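Local coordinates for protein periplasmic beta-glucosidase (Pseudomonas aeruginosa, PDB 6R5I) that probably hydrolyses terminal, non-reducing beta-D-glucosyl residues to release beta-D-glucose, as a periplasmic family 3 glycoside hydrolase, at residues L223-G228 and I263-A268. Residues are numbered along the deposited sequence; the frame is centred on the assembly and turned at random.
Sequences LNTING and IKHGLA
His-265 reaches across to the backbone carbonyl of Leu-223 and so ties together two loops that follow neighbouring parallel strands, 218-221 and 251-253, in the TIM-barrel-like N-terminal domain of this family 3 glycoside hydrolase. Residues 225-226 start a small antiparallel hairpin with 229-230, while Ile-263 to Gly-266 form a type I beta turn ahead of helix 271-281.

The polar link is one hydrogen bond, His-265 NE2 to Leu-223 O at 3.1 Å. Its N-H...O angle of 142° shows a bent bond, although the oxygen lies close to the imidazole plane and meets the ring at its edge. Donation from NE2 means that this nitrogen carries a proton. CB of His-265 points toward 223-228, and CG lies beside the backbone N (chi1 -81°) and anti to the carbonyl carbon, from where the ring reaches Leu-223 O.

Van der Waals contact supplies the rest. The methyl CG2 of Thr-225 lies 3.5 Å from His-265 ND1, approaching the ring obliquely as the two side chains pass in opposite directions. Further along both segments, Leu-267 CD1 lies 4.1 Å from Gly-228 O, and Pro-230 of the hairpin touches Thr-225, His-265 and Leu-267 alike.

Within 223-228, Asn-224 ND2 donates to Thr-225 O at 3.0 Å, from above the carbonyl plane, and also to Ala-179 O, while its OD1 pairs with Ser-222 OG. The second subunit covers the turn: His-265 O accepts a hydrogen bond from Ser-667 OG of that chain, and Lys-264 O accepts one from its Asn-582 ND2.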
loop_
_atom_site.group_PDB
_atom_site.type_symbol
_atom_site.label_atom_id
_atom_site.label_comp_id
_atom_site.label_asym_id
_atom_site.label_seq_id
_atom_site.Cartn_x
_atom_site.Cartn_y
_atom_site.Cartn_z
ATOM N N LEU A 223 9.621 8.752 -13.556
ATOM C CA LEU A 223 10.457 9.402 -12.525
ATOM C C LEU A 223 10.733 8.437 -11.379
ATOM O O LEU A 223 11.591 8.757 -10.569
ATOM C CB LEU A 223 9.733 10.642 -11.996
ATOM C CG LEU A 223 9.638 11.806 -12.976
ATOM C CD1 LEU A 223 8.662 12.839 -12.470
ATOM C CD2 LEU A 223 11.004 12.418 -13.211
ATOM N N ASN A 224 10.047 7.297 -11.321
ATOM C CA ASN A 224 10.087 6.419 -10.125
ATOM C C ASN A 224 11.184 5.363 -10.233
ATOM O O ASN A 224 11.570 4.965 -11.371
ATOM C CB ASN A 224 8.746 5.705 -9.926
ATOM C CG ASN A 224 8.299 4.963 -11.161
ATOM O OD1 ASN A 224 7.861 5.593 -12.118
ATOM N ND2 ASN A 224 8.367 3.635 -11.139
ATOM N N THR A 225 11.601 4.832 -9.081
ATOM C CA THR A 225 12.334 3.548 -9.039
ATOM C C THR A 225 11.380 2.405 -9.365
ATOM O O THR A 225 10.187 2.472 -9.033
ATOM C CB THR A 225 13.030 3.316 -7.696
ATOM O OG1 THR A 225 12.033 3.350 -6.680
ATOM C CG2 THR A 225 14.127 4.308 -7.417
ATOM N N ILE A 226 11.907 1.398 -10.037
ATOM C CA ILE A 226 11.253 0.087 -10.233
ATOM C C ILE A 226 12.130 -0.936 -9.515
ATOM O O ILE A 226 13.250 -1.149 -9.976
ATOM C CB ILE A 226 11.098 -0.252 -11.720
ATOM C CG1 ILE A 226 10.221 0.796 -12.408
ATOM C CG2 ILE A 226 10.590 -1.689 -11.867
ATOM C CD1 ILE A 226 10.227 0.674 -13.874
ATOM N N ASN A 227 11.660 -1.461 -8.383
ATOM C CA ASN A 227 12.413 -2.465 -7.577
ATOM C C ASN A 227 13.841 -1.946 -7.326
ATOM O O ASN A 227 14.812 -2.709 -7.513
ATOM C CB ASN A 227 12.349 -3.814 -8.298
ATOM C CG ASN A 227 10.936 -4.338 -8.418
ATOM O OD1 ASN A 227 10.013 -3.731 -7.907
ATOM N ND2 ASN A 227 10.747 -5.472 -9.078
ATOM N N GLY A 228 13.961 -0.665 -6.964
ATOM C CA GLY A 228 15.255 -0.054 -6.590
ATOM C C GLY A 228 15.967 0.685 -7.707
ATOM O O GLY A 228 16.925 1.428 -7.385
ATOM N N ILE A 263 20.957 11.507 -9.143
ATOM C CA ILE A 263 21.800 11.861 -7.972
ATOM C C ILE A 263 20.957 11.776 -6.699
ATOM O O ILE A 263 21.403 11.167 -5.753
ATOM C CB ILE A 263 22.419 13.260 -8.154
ATOM C CG1 ILE A 263 23.317 13.299 -9.389
ATOM C CG2 ILE A 263 23.145 13.679 -6.891
ATOM C CD1 ILE A 263 23.737 14.676 -9.785
ATOM N N LYS A 264 19.748 12.326 -6.707
ATOM C CA LYS A 264 18.860 12.314 -5.511
ATOM C C LYS A 264 18.444 10.879 -5.219
ATOM O O LYS A 264 18.365 10.523 -4.055
ATOM C CB LYS A 264 17.705 13.280 -5.720
ATOM C CG LYS A 264 18.157 14.731 -5.659
ATOM C CD LYS A 264 17.104 15.700 -5.292
ATOM C CE LYS A 264 17.638 17.112 -5.121
ATOM N NZ LYS A 264 16.536 18.104 -5.212
ATOM N N HIS A 265 18.219 10.080 -6.261
ATOM C CA HIS A 265 17.874 8.640 -6.117
ATOM C C HIS A 265 19.036 7.877 -5.480
ATOM O O HIS A 265 18.803 6.766 -4.973
ATOM C CB HIS A 265 17.510 8.023 -7.460
ATOM C CG HIS A 265 16.112 8.276 -7.912
ATOM N ND1 HIS A 265 15.014 7.722 -7.238
ATOM C CD2 HIS A 265 15.629 8.887 -9.016
ATOM C CE1 HIS A 265 13.925 8.019 -7.917
ATOM N NE2 HIS A 265 14.269 8.738 -8.988
ATOM N N GLY A 266 20.259 8.401 -5.556
ATOM C CA GLY A 266 21.431 7.721 -4.980
ATOM C C GLY A 266 21.965 6.649 -5.917
ATOM O O GLY A 266 22.600 5.687 -5.420
ATOM N N LEU A 267 21.788 6.817 -7.228
ATOM C CA LEU A 267 22.473 5.944 -8.214
ATOM C C LEU A 267 23.744 6.614 -8.740
ATOM O O LEU A 267 24.573 5.899 -9.263
ATOM C CB LEU A 267 21.546 5.546 -9.353
ATOM C CG LEU A 267 20.962 4.155 -9.103
ATOM C CD1 LEU A 267 19.771 4.257 -8.165
ATOM C CD2 LEU A 267 20.656 3.418 -10.375
ATOM N N ALA A 268 23.875 7.914 -8.583
ATOM C CA ALA A 268 25.026 8.690 -9.087
ATOM C C ALA A 268 25.445 9.708 -8.042
ATOM O O ALA A 268 24.577 10.237 -7.356
ATOM C CB ALA A 268 24.630 9.363 -10.376
#